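Local atomic coordinates of putative xanthine dehydrogenase YAGS fad-binding subunit (Escherichia coli, PDB entry 5G5G), a protein that binds the molybdenum centre and pterin cytosine dinucleotide of a periplasmic aldehyde oxidase and probably oxidises aldehydes to carboxylic acids. Residues C[353-358]-C[693-698]; C[374-379]-C[412-417]; C[379-384]-C[400-405]; C[407-412]-C[588-593]; C[606-611]-C[671-676]. One frame throughout, in Å; residues are numbered along the deposited sequence. Where two conformers were deposited one is given.

Contact 1 of 5, residues C[353-358]-C[693-698]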
# COMPACT_ATOMS: atom_id res chain seq x y z
N GLY C 353 -16.97 8.15 -1.83
CA GLY C 353 -17.83 9.23 -1.41
C GLY C 353 -17.75 9.50 0.08
O GLY C 353 -17.38 10.61 0.49
N GLU C 354 -18.12 8.52 0.94
CA GLU C 354 -18.07 8.78 2.38
C GLU C 354 -16.67 9.01 2.90
O GLU C 354 -16.46 9.85 3.77
CB GLU C 354 -18.75 7.64 3.18
CG GLU C 354 -20.23 7.88 3.41
CD GLU C 354 -21.10 7.54 2.24
OE1 GLU C 354 -20.65 6.99 1.22
OE2 GLU C 354 -22.31 7.85 2.35
N ALA C 355 -15.67 8.32 2.37
CA ALA C 355 -14.33 8.55 2.95
C ALA C 355 -13.93 10.06 2.81
O ALA C 355 -13.66 10.72 3.80
CB ALA C 355 -13.30 7.60 2.34
N PRO C 356 -13.93 10.62 1.58
CA PRO C 356 -13.59 12.05 1.47
C PRO C 356 -14.66 12.99 2.00
O PRO C 356 -14.33 14.07 2.55
CB PRO C 356 -13.31 12.24 -0.03
CG PRO C 356 -14.16 11.18 -0.70
CD PRO C 356 -14.10 10.00 0.24
N GLY C 357 -15.93 12.60 1.91
CA GLY C 357 -16.99 13.46 2.44
C GLY C 357 -16.86 13.68 3.92
O GLY C 357 -17.00 14.80 4.40
N LEU C 358 -16.64 12.60 4.67
CA LEU C 358 -16.41 12.71 6.12
C LEU C 358 -15.08 13.33 6.45
O LEU C 358 -14.95 13.96 7.50
CB LEU C 358 -16.54 11.33 6.80
CG LEU C 358 -17.97 10.78 6.74
CD1 LEU C 358 -17.94 9.27 6.99
CD2 LEU C 358 -18.83 11.45 7.80
N LEU C 693 -17.22 0.98 6.43
CA LEU C 693 -17.53 1.75 7.64
C LEU C 693 -16.26 2.05 8.44
O LEU C 693 -16.05 3.15 8.92
CB LEU C 693 -18.54 0.99 8.51
CG LEU C 693 -18.74 1.65 9.88
CD1 LEU C 693 -19.43 3.01 9.77
CD2 LEU C 693 -19.53 0.67 10.75
N GLY C 694 -15.39 1.04 8.54
CA GLY C 694 -14.21 1.17 9.36
C GLY C 694 -13.35 2.33 9.02
O GLY C 694 -12.62 2.82 9.89
N LEU C 695 -13.31 2.68 7.73
CA LEU C 695 -12.52 3.82 7.26
C LEU C 695 -13.17 5.20 7.49
O LEU C 695 -12.50 6.21 7.59
CB LEU C 695 -12.25 3.63 5.76
CG LEU C 695 -11.46 4.69 5.04
CD1 LEU C 695 -10.09 4.83 5.67
CD2 LEU C 695 -11.28 4.35 3.57
N CYS C 696 -14.49 5.22 7.47
CA CYS C 696 -15.30 6.41 7.47
C CYS C 696 -15.13 7.20 8.75
O CYS C 696 -15.41 6.67 9.84
CB CYS C 696 -16.74 6.02 7.31
SG CYS C 696 -17.08 5.29 5.65
N GLY C 697 -14.66 8.44 8.61
CA GLY C 697 -14.38 9.27 9.77
C GLY C 697 -12.98 9.20 10.38
O GLY C 697 -12.60 10.07 11.16
N VAL C 698 -12.18 8.21 10.01
CA VAL C 698 -10.88 8.03 10.65
C VAL C 698 -9.96 9.23 10.41
O VAL C 698 -9.34 9.75 11.35
CB VAL C 698 -10.16 6.73 10.16
CG1 VAL C 698 -8.72 6.68 10.64
CG2 VAL C 698 -10.93 5.47 10.64
O HOH W 1 -13.40 9.57 6.29

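Contact 2 of 5, residues C[374-379]-C[412-417]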
# COMPACT_ATOMS: atom_id res chain seq x y z
N ILE C 374 -19.30 23.94 22.51
CA ILE C 374 -19.91 22.66 22.90
C ILE C 374 -18.90 21.58 22.61
O ILE C 374 -18.31 21.57 21.55
CB ILE C 374 -21.22 22.43 22.12
CG1 ILE C 374 -22.23 23.56 22.45
CG2 ILE C 374 -21.81 21.05 22.42
CD1 ILE C 374 -23.50 23.48 21.62
N ASP C 375 -18.70 20.67 23.57
CA ASP C 375 -17.85 19.48 23.36
C ASP C 375 -18.27 18.77 22.08
O ASP C 375 -19.44 18.56 21.82
CB ASP C 375 -17.96 18.54 24.58
CG ASP C 375 -17.27 17.23 24.35
OD1 ASP C 375 -17.94 16.33 23.82
OD2 ASP C 375 -16.08 17.10 24.69
N PRO C 376 -17.30 18.36 21.25
CA PRO C 376 -17.66 17.82 19.93
C PRO C 376 -18.41 16.48 19.97
O PRO C 376 -19.14 16.16 19.03
CB PRO C 376 -16.30 17.68 19.20
CG PRO C 376 -15.30 17.77 20.26
CD PRO C 376 -15.86 18.55 21.40
N VAL C 377 -18.23 15.71 21.03
CA VAL C 377 -19.04 14.47 21.20
C VAL C 377 -20.46 14.88 21.52
O VAL C 377 -21.38 14.43 20.87
CB VAL C 377 -18.49 13.54 22.29
CG1 VAL C 377 -19.45 12.40 22.57
CG2 VAL C 377 -17.10 13.04 21.93
N GLU C 378 -20.64 15.75 22.52
CA GLU C 378 -21.98 16.22 22.88
C GLU C 378 -22.70 16.91 21.72
O GLU C 378 -23.91 16.81 21.58
CB GLU C 378 -21.92 17.17 24.07
CG GLU C 378 -21.59 16.45 25.40
CD GLU C 378 -22.60 15.34 25.78
OE1 GLU C 378 -23.81 15.37 25.44
OE2 GLU C 378 -22.15 14.40 26.45
N PHE C 379 -21.92 17.63 20.90
CA PHE C 379 -22.49 18.32 19.76
C PHE C 379 -23.13 17.37 18.77
O PHE C 379 -24.18 17.65 18.26
CB PHE C 379 -21.42 19.19 19.05
CG PHE C 379 -21.97 20.07 17.98
CD1 PHE C 379 -22.64 21.24 18.31
CD2 PHE C 379 -21.81 19.75 16.65
CE1 PHE C 379 -23.15 22.08 17.33
CE2 PHE C 379 -22.28 20.61 15.66
CZ PHE C 379 -22.95 21.76 15.99
N PHE C 412 -12.07 5.58 25.88
CA PHE C 412 -10.87 6.34 25.47
C PHE C 412 -10.36 7.28 26.50
O PHE C 412 -9.23 7.68 26.42
CB PHE C 412 -11.23 7.14 24.22
CG PHE C 412 -10.08 7.83 23.54
CD1 PHE C 412 -9.22 7.15 22.72
CD2 PHE C 412 -9.95 9.23 23.66
CE1 PHE C 412 -8.20 7.85 22.03
CE2 PHE C 412 -8.98 9.93 22.95
CZ PHE C 412 -8.10 9.23 22.13
N GLY C 413 -11.22 7.68 27.43
CA GLY C 413 -10.90 8.70 28.40
C GLY C 413 -10.97 10.08 27.78
O GLY C 413 -10.11 10.94 28.06
N TRP C 414 -12.05 10.31 27.03
CA TRP C 414 -12.23 11.58 26.34
C TRP C 414 -12.27 12.78 27.28
O TRP C 414 -11.78 13.87 26.94
CB TRP C 414 -13.51 11.53 25.51
CG TRP C 414 -13.80 12.76 24.79
CD1 TRP C 414 -14.76 13.65 25.10
CD2 TRP C 414 -13.12 13.26 23.65
NE1 TRP C 414 -14.75 14.67 24.17
CE2 TRP C 414 -13.74 14.46 23.28
CE3 TRP C 414 -12.05 12.78 22.86
CZ2 TRP C 414 -13.31 15.22 22.17
CZ3 TRP C 414 -11.64 13.54 21.75
CH2 TRP C 414 -12.26 14.72 21.43
N LYS C 415 -12.86 12.61 28.46
CA LYS C 415 -12.90 13.73 29.38
C LYS C 415 -11.54 14.22 29.86
O LYS C 415 -11.43 15.32 30.39
CB LYS C 415 -13.89 13.45 30.51
CG LYS C 415 -15.33 13.42 29.95
CD LYS C 415 -16.39 13.81 30.95
CE LYS C 415 -17.77 13.80 30.33
NZ LYS C 415 -18.36 12.42 30.38
N GLN C 416 -10.49 13.45 29.64
CA GLN C 416 -9.16 13.88 30.04
C GLN C 416 -8.47 14.79 28.97
O GLN C 416 -7.39 15.34 29.22
CB GLN C 416 -8.37 12.61 30.52
CG GLN C 416 -8.77 12.14 31.98
CD GLN C 416 -10.21 11.56 32.21
OE1 GLN C 416 -10.53 10.42 31.82
NE2 GLN C 416 -11.07 12.33 32.93
N ARG C 417 -9.11 14.98 27.81
CA ARG C 417 -8.69 15.95 26.79
C ARG C 417 -8.70 17.39 27.36
O ARG C 417 -9.64 17.79 28.05
CB ARG C 417 -9.64 15.92 25.58
CG ARG C 417 -9.27 16.89 24.46
CD ARG C 417 -10.36 16.94 23.38
NE ARG C 417 -11.45 17.76 23.88
CZ ARG C 417 -12.08 18.76 23.24
NH1 ARG C 417 -11.84 19.10 22.01
NH2 ARG C 417 -13.03 19.40 23.90
O HOH W 2 -14.53 18.58 26.31

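Contact 3 of 5, residues C[379-384]-C[400-405]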
# COMPACT_ATOMS: atom_id res chain seq x y z
N PHE C 379 -21.92 17.63 20.90
CA PHE C 379 -22.49 18.32 19.76
C PHE C 379 -23.13 17.37 18.77
O PHE C 379 -24.18 17.65 18.26
CB PHE C 379 -21.42 19.19 19.05
CG PHE C 379 -21.97 20.07 17.98
CD1 PHE C 379 -22.64 21.24 18.31
CD2 PHE C 379 -21.81 19.75 16.65
CE1 PHE C 379 -23.15 22.08 17.33
CE2 PHE C 379 -22.28 20.61 15.66
CZ PHE C 379 -22.95 21.76 15.99
N ARG C 380 -22.46 16.27 18.47
CA ARG C 380 -23.01 15.22 17.59
C ARG C 380 -24.20 14.54 18.22
O ARG C 380 -25.19 14.31 17.55
CB ARG C 380 -21.92 14.22 17.20
CG ARG C 380 -20.84 14.82 16.34
CD ARG C 380 -19.80 13.75 16.00
NE ARG C 380 -18.84 14.24 15.00
CZ ARG C 380 -17.83 15.07 15.27
NH1 ARG C 380 -17.60 15.48 16.52
NH2 ARG C 380 -17.01 15.47 14.29
N ILE C 381 -24.17 14.30 19.53
CA ILE C 381 -25.30 13.66 20.20
C ILE C 381 -26.52 14.57 20.09
O ILE C 381 -27.63 14.09 19.78
CB ILE C 381 -24.94 13.28 21.65
CG1 ILE C 381 -23.91 12.12 21.63
CG2 ILE C 381 -26.19 12.83 22.44
CD1 ILE C 381 -23.23 11.88 22.98
N LEU C 382 -26.35 15.87 20.41
CA LEU C 382 -27.41 16.83 20.31
C LEU C 382 -28.09 16.86 18.94
O LEU C 382 -29.26 17.19 18.87
CB LEU C 382 -26.85 18.21 20.58
CG LEU C 382 -27.74 19.38 20.81
CD1 LEU C 382 -28.36 19.21 22.21
CD2 LEU C 382 -26.92 20.68 20.73
N ASN C 383 -27.30 16.62 17.88
CA ASN C 383 -27.74 16.70 16.48
C ASN C 383 -28.00 15.32 15.81
O ASN C 383 -28.00 15.17 14.59
CB ASN C 383 -26.70 17.53 15.70
CG ASN C 383 -26.84 18.99 16.01
OD1 ASN C 383 -27.88 19.55 15.71
ND2 ASN C 383 -25.88 19.57 16.73
N ASP C 384 -28.20 14.28 16.64
CA ASP C 384 -28.56 12.95 16.13
C ASP C 384 -29.92 13.07 15.46
O ASP C 384 -30.74 13.89 15.86
CB ASP C 384 -28.69 11.98 17.31
CG ASP C 384 -28.96 10.52 16.86
OD1 ASP C 384 -28.07 10.00 16.20
OD2 ASP C 384 -30.06 9.97 17.18
N GLN C 400 -27.39 3.67 16.26
CA GLN C 400 -26.73 3.76 17.55
C GLN C 400 -25.48 4.63 17.51
O GLN C 400 -24.50 4.33 18.22
CB GLN C 400 -26.30 2.35 18.00
CG GLN C 400 -27.46 1.43 18.10
CD GLN C 400 -27.14 0.25 18.99
OE1 GLN C 400 -27.54 0.25 20.16
NE2 GLN C 400 -26.43 -0.74 18.45
N LEU C 401 -25.50 5.71 16.71
CA LEU C 401 -24.37 6.58 16.68
C LEU C 401 -24.07 7.17 18.07
O LEU C 401 -22.90 7.22 18.48
CB LEU C 401 -24.56 7.72 15.68
CG LEU C 401 -23.42 8.74 15.65
CD1 LEU C 401 -22.10 8.11 15.17
CD2 LEU C 401 -23.80 9.89 14.74
N ILE C 402 -25.12 7.64 18.75
CA ILE C 402 -24.97 8.17 20.11
C ILE C 402 -24.20 7.21 20.98
O ILE C 402 -23.19 7.57 21.65
CB ILE C 402 -26.34 8.50 20.71
CG1 ILE C 402 -27.03 9.67 19.97
CG2 ILE C 402 -26.21 8.79 22.19
CD1 ILE C 402 -28.42 10.05 20.48
N GLU C 403 -24.64 5.95 20.96
CA GLU C 403 -23.99 4.91 21.77
C GLU C 403 -22.55 4.58 21.35
O GLU C 403 -21.70 4.31 22.24
CB GLU C 403 -24.87 3.66 21.78
CG GLU C 403 -26.16 3.89 22.53
CD GLU C 403 -27.34 4.51 21.72
OE1 GLU C 403 -27.23 4.81 20.50
OE2 GLU C 403 -28.38 4.77 22.40
N CYS C 404 -22.26 4.64 20.05
CA CYS C 404 -20.88 4.55 19.60
C CYS C 404 -20.01 5.66 20.25
O CYS C 404 -18.93 5.41 20.82
CB CYS C 404 -20.76 4.64 18.11
SG CYS C 404 -21.37 3.17 17.26
N LEU C 405 -20.54 6.88 20.23
CA LEU C 405 -19.79 8.01 20.71
C LEU C 405 -19.63 7.96 22.21
O LEU C 405 -18.54 8.20 22.75
CB LEU C 405 -20.44 9.29 20.26
CG LEU C 405 -20.32 9.57 18.78
CD1 LEU C 405 -21.26 10.68 18.45
CD2 LEU C 405 -18.89 9.93 18.39
O HOH W 3 -27.71 7.51 17.40

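Contact 4 of 5, residues C[407-412]-C[588-593]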
# COMPACT_ATOMS: atom_id res chain seq x y z
N THR C 407 -19.86 5.28 24.29
CA THR C 407 -19.01 4.14 24.64
C THR C 407 -17.57 4.45 24.34
O THR C 407 -16.68 4.21 25.19
CB THR C 407 -19.43 2.88 23.86
OG1 THR C 407 -20.77 2.54 24.22
CG2 THR C 407 -18.52 1.68 24.15
N GLY C 408 -17.33 5.03 23.17
CA GLY C 408 -15.98 5.43 22.81
C GLY C 408 -15.36 6.45 23.73
O GLY C 408 -14.19 6.29 24.17
N ALA C 409 -16.12 7.50 24.04
CA ALA C 409 -15.61 8.56 24.93
C ALA C 409 -15.20 7.97 26.27
O ALA C 409 -14.17 8.35 26.82
CB ALA C 409 -16.67 9.66 25.15
N ASP C 410 -16.05 7.08 26.83
CA ASP C 410 -15.79 6.45 28.13
C ASP C 410 -14.52 5.58 28.10
O ASP C 410 -13.68 5.68 28.98
CB ASP C 410 -17.01 5.61 28.61
CG ASP C 410 -18.23 6.48 29.03
OD1 ASP C 410 -18.12 7.72 29.18
OD2 ASP C 410 -19.34 5.91 29.24
N LYS C 411 -14.42 4.71 27.11
CA LYS C 411 -13.28 3.81 27.01
C LYS C 411 -11.99 4.57 26.74
O LYS C 411 -10.96 4.22 27.30
CB LYS C 411 -13.49 2.81 25.87
CG LYS C 411 -12.32 1.89 25.62
CD LYS C 411 -12.08 0.90 26.76
CE LYS C 411 -10.87 -0.03 26.52
NZ LYS C 411 -10.80 -0.46 25.10
N PHE C 412 -12.07 5.58 25.88
CA PHE C 412 -10.87 6.34 25.47
C PHE C 412 -10.36 7.28 26.50
O PHE C 412 -9.23 7.68 26.42
CB PHE C 412 -11.23 7.14 24.22
CG PHE C 412 -10.08 7.83 23.54
CD1 PHE C 412 -9.22 7.15 22.72
CD2 PHE C 412 -9.95 9.23 23.66
CE1 PHE C 412 -8.20 7.85 22.03
CE2 PHE C 412 -8.98 9.93 22.95
CZ PHE C 412 -8.10 9.23 22.13
N GLY C 588 -17.82 5.62 15.92
CA GLY C 588 -17.18 6.72 16.60
C GLY C 588 -15.69 6.42 16.66
O GLY C 588 -15.28 5.34 17.12
N HIS C 589 -14.89 7.33 16.11
CA HIS C 589 -13.45 7.22 16.05
C HIS C 589 -12.79 8.21 16.95
O HIS C 589 -13.09 9.42 16.85
CB HIS C 589 -12.98 7.50 14.63
CG HIS C 589 -13.34 6.43 13.66
ND1 HIS C 589 -12.78 5.18 13.70
CD2 HIS C 589 -14.26 6.40 12.68
CE1 HIS C 589 -13.30 4.44 12.74
NE2 HIS C 589 -14.21 5.16 12.11
N PHE C 590 -11.89 7.72 17.81
CA PHE C 590 -11.20 8.53 18.83
C PHE C 590 -9.70 8.32 18.67
O PHE C 590 -9.27 7.17 18.59
CB PHE C 590 -11.62 8.13 20.26
CG PHE C 590 -13.02 8.47 20.60
CD1 PHE C 590 -14.06 7.63 20.20
CD2 PHE C 590 -13.33 9.66 21.29
CE1 PHE C 590 -15.38 7.97 20.49
CE2 PHE C 590 -14.64 9.96 21.63
CZ PHE C 590 -15.68 9.13 21.18
N VAL C 591 -8.93 9.40 18.51
CA VAL C 591 -7.51 9.32 18.23
C VAL C 591 -6.70 10.23 19.12
O VAL C 591 -7.12 11.37 19.41
CB VAL C 591 -7.22 9.76 16.76
CG1 VAL C 591 -5.74 9.82 16.50
CG2 VAL C 591 -7.94 8.84 15.79
N GLU C 592 -5.55 9.74 19.55
CA GLU C 592 -4.55 10.56 20.20
C GLU C 592 -3.34 10.64 19.28
O GLU C 592 -2.87 9.58 18.78
CB GLU C 592 -4.19 9.98 21.59
CG GLU C 592 -3.09 10.74 22.34
CD GLU C 592 -2.70 10.05 23.64
OE1 GLU C 592 -3.54 9.88 24.52
OE2 GLU C 592 -1.52 9.73 23.80
N VAL C 593 -2.86 11.86 19.01
CA VAL C 593 -1.69 12.03 18.16
C VAL C 593 -0.60 12.78 18.88
O VAL C 593 -0.87 13.51 19.87
CB VAL C 593 -1.95 12.86 16.90
CG1 VAL C 593 -2.95 12.14 16.07
CG2 VAL C 593 -2.43 14.28 17.24

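Contact 5 of 5, residues C[606-611]-C[671-676]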
# COMPACT_ATOMS: atom_id res chain seq x y z
N ARG C 606 -2.61 6.47 19.74
CA ARG C 606 -3.64 5.56 20.15
C ARG C 606 -4.85 5.80 19.25
O ARG C 606 -5.16 6.96 18.94
CB ARG C 606 -3.98 5.87 21.60
CG ARG C 606 -4.89 4.90 22.27
CD ARG C 606 -4.83 5.16 23.79
NE ARG C 606 -4.91 6.57 24.23
CZ ARG C 606 -5.95 7.13 24.87
NH1 ARG C 606 -7.04 6.45 25.15
NH2 ARG C 606 -5.90 8.38 25.27
N MET C 607 -5.50 4.70 18.83
CA MET C 607 -6.76 4.79 18.09
C MET C 607 -7.79 3.84 18.65
O MET C 607 -7.45 2.70 18.98
CB MET C 607 -6.53 4.48 16.60
CG MET C 607 -5.47 5.33 15.96
SD MET C 607 -5.23 4.81 14.23
CE MET C 607 -6.70 5.43 13.48
N LEU C 608 -9.03 4.33 18.76
CA LEU C 608 -10.19 3.53 19.14
C LEU C 608 -11.27 3.72 18.09
O LEU C 608 -11.57 4.85 17.71
CB LEU C 608 -10.72 3.91 20.51
CG LEU C 608 -12.05 3.26 20.94
CD1 LEU C 608 -11.91 1.75 21.10
CD2 LEU C 608 -12.56 3.88 22.23
N ALA C 609 -11.85 2.64 17.62
CA ALA C 609 -13.09 2.68 16.81
C ALA C 609 -14.20 1.92 17.55
O ALA C 609 -14.02 0.75 17.92
CB ALA C 609 -12.87 2.04 15.46
N VAL C 610 -15.35 2.56 17.71
CA VAL C 610 -16.52 1.88 18.18
C VAL C 610 -17.55 1.83 17.03
O VAL C 610 -17.99 2.87 16.53
CB VAL C 610 -17.11 2.56 19.44
CG1 VAL C 610 -18.30 1.76 19.96
CG2 VAL C 610 -16.05 2.73 20.57
N CYS C 611 -17.92 0.61 16.61
CA CYS C 611 -18.74 0.38 15.43
C CYS C 611 -20.06 -0.29 15.74
O CYS C 611 -20.13 -1.22 16.60
CB CYS C 611 -17.95 -0.52 14.49
SG CYS C 611 -16.44 0.22 13.94
N GLU C 671 -7.61 -0.18 19.05
CA GLU C 671 -8.69 -0.90 19.74
C GLU C 671 -10.00 -0.75 18.98
O GLU C 671 -10.26 0.26 18.37
CB GLU C 671 -8.87 -0.42 21.16
CG GLU C 671 -7.64 -0.66 22.03
CD GLU C 671 -7.38 -2.15 22.29
OE1 GLU C 671 -8.39 -2.92 22.39
OE2 GLU C 671 -6.17 -2.54 22.36
N VAL C 672 -10.78 -1.82 18.97
CA VAL C 672 -12.06 -1.84 18.30
C VAL C 672 -13.12 -2.41 19.25
O VAL C 672 -12.86 -3.42 19.90
CB VAL C 672 -12.03 -2.70 17.03
CG1 VAL C 672 -13.40 -2.68 16.34
CG2 VAL C 672 -10.97 -2.26 16.02
N ILE C 673 -14.31 -1.79 19.29
CA ILE C 673 -15.45 -2.34 20.07
C ILE C 673 -16.60 -2.41 19.10
O ILE C 673 -16.89 -1.40 18.44
CB ILE C 673 -15.82 -1.44 21.24
CG1 ILE C 673 -14.69 -1.43 22.30
CG2 ILE C 673 -17.14 -1.88 21.90
CD1 ILE C 673 -14.88 -0.41 23.39
N PHE C 674 -17.26 -3.56 19.04
CA PHE C 674 -18.49 -3.70 18.27
C PHE C 674 -19.67 -3.68 19.19
O PHE C 674 -19.76 -4.52 20.07
CB PHE C 674 -18.50 -4.98 17.46
CG PHE C 674 -17.43 -5.00 16.39
CD1 PHE C 674 -17.57 -4.19 15.26
CD2 PHE C 674 -16.37 -5.84 16.51
CE1 PHE C 674 -16.60 -4.20 14.25
CE2 PHE C 674 -15.39 -5.85 15.51
CZ PHE C 674 -15.51 -5.01 14.41
N LEU C 675 -20.56 -2.73 19.01
CA LEU C 675 -21.84 -2.79 19.69
C LEU C 675 -22.67 -3.91 19.09
O LEU C 675 -22.56 -4.23 17.89
CB LEU C 675 -22.60 -1.45 19.51
CG LEU C 675 -21.89 -0.24 20.12
CD1 LEU C 675 -22.79 1.01 20.09
CD2 LEU C 675 -21.45 -0.46 21.54
N ASP C 676 -23.48 -4.57 19.91
CA ASP C 676 -24.50 -5.54 19.44
C ASP C 676 -25.49 -4.64 18.67
O ASP C 676 -26.16 -3.83 19.29
CB ASP C 676 -25.31 -6.23 20.61
CG ASP C 676 -24.68 -7.54 21.22
OD1 ASP C 676 -23.59 -7.96 20.77
OD2 ASP C 676 -25.28 -8.15 22.21

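Contact 1 of 5, residues C[353-358]-C[693-698]
L695 meets A355 through single methyl groups: CD2 of L695 lies 4.0 Å from CB of A355, on the first turn of helix 354-372. L695 CG is anti to the backbone N (chi1 180°), which brings its CD2 branch nearer the helix than the initial direction of its side chain would suggest. C696 follows with two separate touches. Its CB is pressed against CD1 of L358 at 3.5 Å, tight for two carbons, while its SG rests 3.8 Å from CB of E354. The carboxylate of E354 bends away from this junction and is held by a salt bridge to R440. G697, the N-cap of helix 698-710, adds its backbone N, 3.8 Å from L358 CD1. That same N donates to a water at 2.9 Å from the water oxygen, and the water in turn donates to O of A355 at 2.8 Å. Each segment lies just beyond a residue lining the molybdenum pocket, P352 and E692 respectively. The two chain portions leaving the pocket are therefore joined by small apolar contacts and a single ordered water, with no direct hydrogen bond between them; the one polar link depends on that water staying in place.

Contact 2 of 5, residues C[374-379]-C[412-417]
D375, the N-cap of helix 376-382, divides its carboxylate between its own helix and W414. OD1 faces inward as a cap: it accepts from E378 N at 3.1 Å through its anti lone pair, and more weakly from V377 N. OD2 turns outward and offers its syn lone pair to W414 NE1 at 2.8 Å, with the acceptor close to the indole plane and an N-H...O angle of 156°. A water donating to OD2 (2.7 Å) also accepts from R417 NH2. The direct D375-R417 salt bridge is long, OD2 standing well out of the guanidinium plane, so charge alone acts there. With CG anti to the backbone N (chi1 172°), D375 brings its carboxylate up to the indole N-H, its plane 79° from that of the ring. P376 comes next, putting CG at the edge of the indole, 3.8 Å from W414 CZ2, and CD near R417 NH2. V377 then lays CG2 over the five-membered ring in a CH-pi contact, 3.9 Å from the ring centroid. A leucine in place of W414 would probably leave D375 OD2 without its N-H donor and open a gap between V377 and the R417 side chain. On the indole face opposite V377, the methylene CD of R417 lies 3.5 Å above the ring plane, offset toward its rim.

Contact 3 of 5, residues C[379-384]-C[400-405]
The end of helix 376-382 packs against the first turns of helix 401-412, two helices consecutive in the chain, and I381 and I402 mark their nearest approach, with CA atoms 5.5 Å apart. CG2 of I381 meets CG2 of I402 at 4.0 Å, the two branched side chains crossing at about a right angle. The other branch of I402 serves D384: CG1 is anti to the carbonyl carbon (chi1 -67°) and CD1 lies 3.7 Å from OD2 of D384, beside the carboxylate. On the other flank, CD1 of L405 touches CB of R380 at 3.8 Å and reaches I381 CG1 more loosely. R380 carries its chain onward, extended, to a salt bridge with E362. The polar end of D384 is gripped mainly by R399 and Q386 in the linker, while a water lies 2.8 Å from its OD1 and accepts from I402 N at 2.9 Å. A carboxylate so close to the start of a helix would probably be stabilised by the positive end of the helix dipole. An alanine at I402 is likely to strip I381 of its closest apolar partner and D384 of the CG1 and CD1 beside it, opening a gap between the helices. An aliphatic core between two helices, with an acid and a water at the start of the second, is typical of consecutive helices joined by a linker.

Contact 4 of 5, residues C[407-412]-C[588-593]
Helix 407-412 and strand 588-593 run the same way at 25°, their axes approaching to 8.6 Å, with G408 and G588 nearest at 6.5 Å between CA atoms. Such proximity rests on G408 lacking a side chain: a CB there would collide with the F590 ring, whose CE1 instead lies 3.5 Å from G408 CA. One face of the F590 ring thus lies against the helix backbone, with G408 C above its rim, and CZ reaches A409 N at 3.3 Å. The methyl of A409 touches F590 CE2 more loosely. F412 comes from the next turn and is the other large group. Its CG stands anti to the backbone N (chi1 -172°), carrying the ring out along the strand, where CB of F590 sits over its centre in a CH-pi contact, 3.6 Å from the centroid. The two phenyl rings are oblique, their planes at 40° and their centroids 5.6 Å apart. At its far end F412 CZ comes to 3.5 Å from V591 C, while the E592 backbone N lies at the ring edge. The E592 carboxylate goes to R605 and R606, and R606 also makes a cation-pi contact with F412. Helix 401-412 thus covers the F590 face of strand 584-596, while on the other face H589 and V591 pack against helix 698-710; strands 429-441 and 602-612 flank strand 584-596 within the sheet.

Contact 5 of 5, residues C[606-611]-C[671-676]
The carbonyl O of A609 is approached by two donors from the neighbouring strand: I673 N, 2.9 Å away, gives a hydrogen bond almost straight along the carbonyl direction, and V672 CA lies 3.3 Å from A609 O in a CA-H...O contact. The same pattern repeats along the parallel strands 606-611 and 671-674, whose directions differ by 12°. E671 N donates to M607 O, A609 N to E671 O at 3.0 Å, and C611 N to I673 O. The ladder runs on one step past the strand end, where L675 N donates to C611 O at 2.9 Å. On each strand every second residue turns its N-H and C=O to the other; the residues between, L608, V610, V672 and F674, supply CA-H groups to the opposite carbonyls. Side chains follow in pairs. On one face L608, with CG anti to the backbone N (chi1 172°), extends CD1 to E671 CB at 3.7 Å and on to I673 CD1, while V610 CG2 meets I673 CB. Just past the strand end, V610 CG1 meets L675 CG at 4.1 Å. On the other face C611 CB lies 3.8 Å from F674 CD1, with the sulfur obliquely placed 5.4 Å from the ring centroid; CG1 of V672 rests above the same ring's face, toward its rim. Strand 669-674 is the outermost strand of this sheet within the chain, joined to strand 602-612 by a beta-alpha-beta crossover through helix 619-638. That helix packs on A609, V672 and F674, whereas L608 and L675 contact helix 401-412 on the opposite side of the sheet.

The five contacts form one continuous body about a mixed sheet. The strands of contacts 4 and 5, 584-596 and 602-612, are neighbours in it, with contact centres 8 Å apart and a backbone hydrogen bond between G588 and V610. Contacts 2 and 3 share helix 376-382, while contacts 3 and 4 both use helix 401-412, which lies on this sheet. Along the chain, contact 1 encloses all the others; contact 3 falls within the span of contact 2, the segments of contacts 2 and 4 alternate, and contact 5 opens after contacts 2, 3 and 4 have closed. Lying 15 to 20 Å from the other centres, contact 1 links this outer helix-sheet layer to the interior portion next to the molybdenum pocket.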